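Local coordinates for SusD homolog (Bacteroides ovatus, PDB 4F53), which probably binds glycans, mucin O-glycans among them, at the cell surface as a SusD/RagB-family outer-membrane lipoprotein with a TPR-like fold, at residues A265-T268 with C269-A273; P277-E280 with A281-K285; R307-Q311 with G312-S316. All blocks are in the same frame, centred on the assembly; numbering follows the deposited sequence.

In the fold
Contacts 1 and 2 are neighbours in sequence and in space: helix 265-273 is followed by the short helix 279-282, and the centres of the two contacts lie about 11 Å apart. N272 OD1 meets R279 NH1 at 2.8 Å, probably a hydrogen bond, while the selenium of M271 packs 3.4 Å from Y283 OH. Contact 3 is a turn in the loop before strand 332-335, its centre about 20 Å from that of contact 1; the salt bridge from D266 OD1 to R307 NE, 2.7 Å long, joins the two. Contacts 2 and 3 do not touch, with nearest atoms about 12 Å apart. The side chain of R278 is about 12 Å from a bound calcium ion.

Contact 1 (A265-T268 with C269-A273); sequences ADLT and CYMNA
The Y270 ring turns an edge toward D266, whose carbonyl O lies near the ring plane, 3.3 Å from Y270 CD2. That same D266 O accepts the backbone N of Y270. W435 of helix 423-438 meets the ring with planes about 65° apart, and Y270 OH bonds to K456 O. The second flat group, the N272 amide, leans back along the helix. The helical backbone sets N272 CB 3.1 Å from T268 O, and with CG anti to the carbonyl carbon (chi1 -78°) the amide swings back beside that oxygen, N272 CG lying 3.2 Å from T268 O. ND2 is poorly angled for a bond to T268 O and instead reaches Y302 O, while OD1 takes R279 NH1. An alanine here would remove this amide and is likely to leave both Y302 O and R279 NH1 short of a mate, untying the end of the helix from its neighbours.

L267 and M271, a selenomethionine, run side by side in the same direction, L267 CD1 lying 3.9 Å from the selenium. Beneath the side chains runs the regular i to i+4 ladder of an alpha helix, from C269 N to A265 O at 2.9 Å through to N272 N to T268 O at 2.8 Å.

The chemistry divides by direction. L267 and M271 present an apolar strip to W435, I436 and F439, whereas D266, T268 and N272 send polar ends to surrounding loops and, for N272, also to R279 of helix 279-282. T268 OG1 bonds to the backbone N of G304. D266 grips M458 N with OD2 besides its pairing with R307, and its place in the first turn would probably ease its negative charge further.

Contact 2 (P277-E280 with A281-K285); sequences PRRE and AYYDK
One tight helical turn joins R278 and R279 to the residues after them: R278 O accepts Y282 N at 3.0 Å and, weakly, A281 N, while R279 O takes Y283 N at 2.9 Å in a nearly straight bond (169° at the hydrogen) and Y282 N weakly. Y283 is where the chain leaves helical angles.

The two arginines each meet a tyrosine, in different ways. R278 and Y282 lie side by side, pointing the same way, and R278 CB sits over the centre of one ring face, 4.3 Å from the Y282 ring centroid, a CH-pi contact. Farther out R278 CD passes 4.1 Å from Y282 OH, and the guanidinium plane is turned 41° from the ring. Y283 instead folds back across R279. Its CG is wedged between the backbone N and the carbonyl carbon (chi1 42°), which brings one ring face over R279 O, 3.7 Å from the plane and toward the rim. R279 CG then presses against the phenol end, 3.3 Å from Y283 OH. That hydroxyl is buried with no polar partner in the model. The R279 guanidinium stands almost perpendicular to the ring; its NE bonds to D276 O. R278 NH2 forms a salt bridge to D276 and a bond to Q433, and R278 NH1 bonds to S369.

The turn sits among longer helices. Helix 265-273 packs through M271 against R278, R279 and Y283; helix 358-372 meets P277 and R278 through F370; and Y282 OH bonds to I436 O of helix 423-438, while the Y282 ring stacks on F439, just past that helix. Beyond the helix, backbone bonds tie D284 to C323, continuing the pairing of Y282 with K325.

Contact 3 (R307-Q311 with G312-S316); sequences RGILQ and GQYNS
From L310 to Q313 the chain makes a type II beta turn, closed by Q313 N donating to L310 O at 2.9 Å. G312 takes the third position with positive phi (94°), where a beta carbon would be jammed against Q311 O.

Just outside the turn, I309 and Y314 face each other across the two arms. I309 CG2, anti to the backbone N, sits squarely over one face of the Y314 ring, 3.7 Å from its centroid and 4° off the normal. I309 CB adds a contact of 3.8 Å to Y314 CE2. The turn belongs to the long irregular loop between helix 288-291 and strand 332-335, one of the non-helical excursions of this TPR-like SusD-family protein.

L310 and Q313 cross on the flank of the turn, L310 CB lying 3.3 Å from Q313 OE1. One water joins the same two residues: it accepts from L310 N and donates to Q313 OE1, at 2.9 Å from the latter. Q311 bends at chi2 (73°) and brings its OE1 to the edge of the Y314 ring, near its plane. A second water bridges there, donating to Q311 OE1 at 3.0 Å and lying 2.8 Å from Y314 OH. Q311 OE1 also accepts from R74 NH1, and Q311 NE2 bonds to G68 O.

Contact 1 (A265-T268 with C269-A273)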
loop_
_atom_site.group_PDB
_atom_site.type_symbol
_atom_site.label_atom_id
_atom_site.label_comp_id
_atom_site.label_asym_id
_atom_site.label_seq_id
_atom_site.Cartn_x
_atom_site.Cartn_y
_atom_site.Cartn_z
ATOM N N ALA A 265 3.523 13.593 9.596
ATOM C CA ALA A 265 3.124 14.086 10.906
ATOM C C ALA A 265 2.058 13.127 11.529
ATOM O O ALA A 265 2.056 12.921 12.740
ATOM C CB ALA A 265 2.575 15.497 10.770
ATOM N N ASP A 266 1.199 12.503 10.682
ATOM C CA ASP A 266 0.167 11.556 11.108
ATOM C C ASP A 266 0.763 10.322 11.816
ATOM O O ASP A 266 0.293 9.941 12.880
ATOM C CB ASP A 266 -0.684 11.092 9.895
ATOM C CG ASP A 266 -1.118 12.231 8.990
ATOM O OD1 ASP A 266 -0.259 12.762 8.248
ATOM O OD2 ASP A 266 -2.282 12.624 9.064
ATOM N N LEU A 267 1.791 9.717 11.225
ATOM C CA LEU A 267 2.437 8.527 11.750
ATOM C C LEU A 267 3.099 8.805 13.108
ATOM O O LEU A 267 2.929 7.999 14.014
ATOM C CB LEU A 267 3.446 7.989 10.715
ATOM C CG LEU A 267 3.942 6.545 10.827
ATOM C CD1 LEU A 267 2.803 5.523 10.850
ATOM C CD2 LEU A 267 4.858 6.224 9.689
ATOM N N THR A 268 3.783 9.958 13.287
ATOM C CA THR A 268 4.371 10.268 14.584
ATOM C C THR A 268 3.265 10.667 15.603
ATOM O O THR A 268 3.428 10.383 16.785
ATOM C CB THR A 268 5.523 11.295 14.488
ATOM O OG1 THR A 268 5.040 12.517 13.942
ATOM C CG2 THR A 268 6.721 10.768 13.654
ATOM N N CYS A 269 2.133 11.245 15.163
ATOM C CA CYS A 269 1.027 11.585 16.073
ATOM C C CYS A 269 0.457 10.327 16.763
ATOM O O CYS A 269 0.308 10.320 17.981
ATOM C CB CYS A 269 -0.067 12.351 15.344
ATOM S SG CYS A 269 0.302 14.103 15.127
ATOM N N TYR A 270 0.162 9.274 15.984
ATOM C CA TYR A 270 -0.362 8.020 16.526
ATOM C C TYR A 270 0.675 7.289 17.364
ATOM O O TYR A 270 0.372 6.842 18.456
ATOM C CB TYR A 270 -0.824 7.076 15.395
ATOM C CG TYR A 270 -2.187 7.414 14.825
ATOM C CD1 TYR A 270 -3.350 6.980 15.449
ATOM C CD2 TYR A 270 -2.311 8.122 13.630
ATOM C CE1 TYR A 270 -4.608 7.275 14.925
ATOM C CE2 TYR A 270 -3.565 8.415 13.088
ATOM C CZ TYR A 270 -4.710 7.992 13.747
ATOM O OH TYR A 270 -5.945 8.229 13.229
HETATM N N MSE A 271 1.911 7.187 16.843
HETATM C CA MSE A 271 2.962 6.392 17.470
HETATM C C MSE A 271 3.520 7.044 18.710
HETATM O O MSE A 271 3.834 6.313 19.643
HETATM C CB MSE A 271 4.022 6.007 16.453
HETATM C CG MSE A 271 3.436 5.064 15.405
HETATM SE SE MSE A 271 4.718 4.557 14.076
HETATM C CE MSE A 271 5.688 3.317 15.117
ATOM N N ASN A 272 3.521 8.383 18.791
ATOM C CA ASN A 272 3.901 9.103 20.024
ATOM C C ASN A 272 2.816 8.920 21.080
ATOM O O ASN A 272 3.142 8.591 22.204
ATOM C CB ASN A 272 4.158 10.608 19.770
ATOM C CG ASN A 272 5.500 10.860 19.135
ATOM O OD1 ASN A 272 6.401 10.042 19.204
ATOM N ND2 ASN A 272 5.688 12.005 18.543
ATOM N N ALA A 273 1.514 9.048 20.702
ATOM C CA ALA A 273 0.387 8.878 21.637
ATOM C C ALA A 273 0.397 7.490 22.270
ATOM O O ALA A 273 0.040 7.348 23.436
ATOM C CB ALA A 273 -0.921 9.097 20.916
#

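Contact 2 (P277-E280 with A281-K285)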
loop_
_atom_site.group_PDB
_atom_site.type_symbol
_atom_site.label_atom_id
_atom_site.label_comp_id
_atom_site.label_asym_id
_atom_site.label_seq_id
_atom_site.Cartn_x
_atom_site.Cartn_y
_atom_site.Cartn_z
ATOM N N PRO A 277 7.068 1.388 20.688
ATOM C CA PRO A 277 8.497 1.021 20.538
ATOM C C PRO A 277 8.906 0.740 19.083
ATOM O O PRO A 277 10.089 0.585 18.820
ATOM C CB PRO A 277 8.658 -0.234 21.414
ATOM C CG PRO A 277 7.328 -0.800 21.524
ATOM C CD PRO A 277 6.296 0.308 21.342
ATOM N N ARG A 278 7.966 0.715 18.139
ATOM C CA ARG A 278 8.308 0.552 16.713
ATOM C C ARG A 278 8.807 1.866 16.153
ATOM O O ARG A 278 9.272 1.880 15.031
ATOM C CB ARG A 278 7.133 0.021 15.873
ATOM C CG ARG A 278 6.779 -1.421 16.202
ATOM C CD ARG A 278 5.450 -1.767 15.626
ATOM N NE ARG A 278 4.369 -1.121 16.367
ATOM C CZ ARG A 278 3.096 -1.441 16.226
ATOM N NH1 ARG A 278 2.739 -2.401 15.389
ATOM N NH2 ARG A 278 2.169 -0.823 16.941
ATOM N N ARG A 279 8.746 2.969 16.927
ATOM C CA ARG A 279 9.274 4.272 16.468
ATOM C C ARG A 279 10.745 4.150 16.130
ATOM O O ARG A 279 11.132 4.516 15.012
ATOM C CB ARG A 279 9.061 5.399 17.486
ATOM C CG ARG A 279 7.631 5.936 17.433
ATOM C CD ARG A 279 7.354 6.900 18.582
ATOM N NE ARG A 279 7.625 6.262 19.874
ATOM C CZ ARG A 279 7.606 6.896 21.042
ATOM N NH1 ARG A 279 7.338 8.195 21.096
ATOM N NH2 ARG A 279 7.860 6.238 22.162
ATOM N N GLU A 280 11.534 3.544 17.058
ATOM C CA GLU A 280 12.963 3.313 16.884
ATOM C C GLU A 280 13.212 2.296 15.762
ATOM O O GLU A 280 14.262 2.356 15.144
ATOM C CB GLU A 280 13.659 2.902 18.209
ATOM C CG GLU A 280 13.228 1.554 18.790
ATOM C CD GLU A 280 13.139 1.364 20.305
ATOM O OE1 GLU A 280 13.964 1.965 21.035
ATOM O OE2 GLU A 280 12.293 0.548 20.753
ATOM N N ALA A 281 12.248 1.418 15.441
ATOM C CA ALA A 281 12.509 0.493 14.343
ATOM C C ALA A 281 12.262 1.149 12.976
ATOM O O ALA A 281 12.907 0.783 12.003
ATOM C CB ALA A 281 11.673 -0.768 14.491
ATOM N N TYR A 282 11.344 2.121 12.902
ATOM C CA TYR A 282 10.901 2.766 11.652
ATOM C C TYR A 282 11.666 4.014 11.280
ATOM O O TYR A 282 11.925 4.248 10.099
ATOM C CB TYR A 282 9.422 3.181 11.767
ATOM C CG TYR A 282 8.398 2.072 11.785
ATOM C CD1 TYR A 282 8.786 0.731 11.732
ATOM C CD2 TYR A 282 7.038 2.357 11.796
ATOM C CE1 TYR A 282 7.841 -0.291 11.661
ATOM C CE2 TYR A 282 6.087 1.339 11.736
ATOM C CZ TYR A 282 6.496 0.019 11.678
ATOM O OH TYR A 282 5.577 -0.989 11.641
ATOM N N TYR A 283 11.941 4.878 12.261
ATOM C CA TYR A 283 12.542 6.142 11.908
ATOM C C TYR A 283 13.367 6.719 13.033
ATOM O O TYR A 283 13.431 6.151 14.114
ATOM C CB TYR A 283 11.432 7.145 11.463
ATOM C CG TYR A 283 10.164 7.148 12.302
ATOM C CD1 TYR A 283 10.142 7.727 13.569
ATOM C CD2 TYR A 283 8.978 6.597 11.816
ATOM C CE1 TYR A 283 8.980 7.738 14.338
ATOM C CE2 TYR A 283 7.819 6.583 12.586
ATOM C CZ TYR A 283 7.819 7.177 13.836
ATOM O OH TYR A 283 6.666 7.254 14.564
ATOM N N ASP A 284 13.996 7.872 12.769
ATOM C CA ASP A 284 14.849 8.557 13.722
ATOM C C ASP A 284 14.197 9.804 14.276
ATOM O O ASP A 284 13.229 10.305 13.724
ATOM C CB ASP A 284 16.167 8.953 13.034
ATOM C CG ASP A 284 17.143 7.812 12.816
ATOM O OD1 ASP A 284 17.394 7.065 13.769
ATOM O OD2 ASP A 284 17.754 7.757 11.730
ATOM N N LYS A 285 14.774 10.337 15.356
ATOM C CA LYS A 285 14.343 11.610 15.915
ATOM C C LYS A 285 14.763 12.723 14.935
ATOM O O LYS A 285 15.606 12.518 14.042
ATOM C CB LYS A 285 14.921 11.828 17.321
ATOM C CG LYS A 285 14.394 10.809 18.326
ATOM C CD LYS A 285 14.554 11.286 19.741
ATOM C CE LYS A 285 14.195 10.191 20.714
ATOM N NZ LYS A 285 14.465 10.597 22.116
#

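Contact 3 (R307-Q311 with G312-S316)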
loop_
_atom_site.group_PDB
_atom_site.type_symbol
_atom_site.label_atom_id
_atom_site.label_comp_id
_atom_site.label_asym_id
_atom_site.label_seq_id
_atom_site.Cartn_x
_atom_site.Cartn_y
_atom_site.Cartn_z
ATOM N N ARG A 307 1.827 16.425 5.553
ATOM C CA ARG A 307 1.633 15.991 4.163
ATOM C C ARG A 307 0.840 17.058 3.421
ATOM O O ARG A 307 -0.004 17.721 4.035
ATOM C CB ARG A 307 0.900 14.644 4.085
ATOM C CG ARG A 307 1.633 13.453 4.688
ATOM C CD ARG A 307 0.751 12.206 4.666
ATOM N NE ARG A 307 -0.420 12.412 5.527
ATOM C CZ ARG A 307 -1.664 12.541 5.095
ATOM N NH1 ARG A 307 -1.954 12.337 3.815
ATOM N NH2 ARG A 307 -2.637 12.827 5.945
ATOM N N GLY A 308 1.091 17.200 2.121
ATOM C CA GLY A 308 0.359 18.147 1.299
ATOM C C GLY A 308 0.792 19.595 1.393
ATOM O O GLY A 308 -0.005 20.485 1.087
ATOM N N ILE A 309 2.041 19.856 1.797
ATOM C CA ILE A 309 2.579 21.230 1.794
ATOM C C ILE A 309 2.814 21.591 0.315
ATOM O O ILE A 309 3.379 20.785 -0.422
ATOM C CB ILE A 309 3.860 21.383 2.662
ATOM C CG1 ILE A 309 3.574 21.102 4.161
ATOM C CG2 ILE A 309 4.506 22.768 2.443
ATOM C CD1 ILE A 309 4.850 20.888 5.035
ATOM N N LEU A 310 2.310 22.739 -0.135
ATOM C CA LEU A 310 2.447 23.134 -1.533
ATOM C C LEU A 310 3.900 23.349 -1.863
ATOM O O LEU A 310 4.646 23.909 -1.051
ATOM C CB LEU A 310 1.634 24.419 -1.841
ATOM C CG LEU A 310 1.306 24.717 -3.323
ATOM C CD1 LEU A 310 0.116 23.865 -3.830
ATOM C CD2 LEU A 310 0.949 26.194 -3.517
ATOM N N GLN A 311 4.307 22.888 -3.054
ATOM C CA GLN A 311 5.652 23.099 -3.577
ATOM C C GLN A 311 5.928 24.598 -3.573
ATOM O O GLN A 311 5.088 25.375 -4.042
ATOM C CB GLN A 311 5.774 22.504 -4.992
ATOM C CG GLN A 311 7.207 22.230 -5.421
ATOM C CD GLN A 311 7.861 21.040 -4.757
ATOM O OE1 GLN A 311 7.221 20.201 -4.118
ATOM N NE2 GLN A 311 9.182 20.962 -4.873
ATOM N N GLY A 312 7.038 24.982 -2.945
ATOM C CA GLY A 312 7.457 26.370 -2.806
ATOM C C GLY A 312 7.018 27.017 -1.507
ATOM O O GLY A 312 7.331 28.182 -1.277
ATOM N N GLN A 313 6.293 26.283 -0.640
ATOM C CA GLN A 313 5.755 26.831 0.615
ATOM C C GLN A 313 6.208 26.049 1.842
ATOM O O GLN A 313 5.468 25.929 2.818
ATOM C CB GLN A 313 4.223 26.890 0.553
ATOM C CG GLN A 313 3.748 27.915 -0.468
ATOM C CD GLN A 313 2.258 28.040 -0.579
ATOM O OE1 GLN A 313 1.480 27.236 -0.061
ATOM N NE2 GLN A 313 1.823 29.062 -1.288
ATOM N N TYR A 314 7.445 25.544 1.798
ATOM C CA TYR A 314 8.049 24.798 2.903
ATOM C C TYR A 314 8.871 25.694 3.777
ATOM O O TYR A 314 9.560 26.588 3.264
ATOM C CB TYR A 314 8.984 23.714 2.363
ATOM C CG TYR A 314 8.292 22.504 1.794
ATOM C CD1 TYR A 314 7.917 22.458 0.449
ATOM C CD2 TYR A 314 8.059 21.381 2.575
ATOM C CE1 TYR A 314 7.275 21.338 -0.082
ATOM C CE2 TYR A 314 7.425 20.259 2.056
ATOM C CZ TYR A 314 7.041 20.241 0.727
ATOM O OH TYR A 314 6.451 19.133 0.214
ATOM N N ASN A 315 8.884 25.407 5.089
ATOM C CA ASN A 315 9.818 26.082 5.990
ATOM C C ASN A 315 11.209 25.536 5.614
ATOM O O ASN A 315 11.301 24.340 5.305
ATOM C CB ASN A 315 9.449 25.789 7.442
ATOM C CG ASN A 315 8.367 26.676 7.997
ATOM O OD1 ASN A 315 8.278 27.872 7.696
ATOM N ND2 ASN A 315 7.560 26.118 8.878
ATOM N N SER A 316 12.249 26.382 5.548
ATOM C CA SER A 316 13.597 25.949 5.108
ATOM C C SER A 316 14.235 24.834 5.969
ATOM O O SER A 316 15.190 24.212 5.501
ATOM C CB SER A 316 14.563 27.128 5.023
ATOM O OG SER A 316 14.816 27.674 6.305
HETATM O O HOH W 1 1.299 24.863 1.671
HETATM O O HOH W 2 8.057 18.331 -1.896
#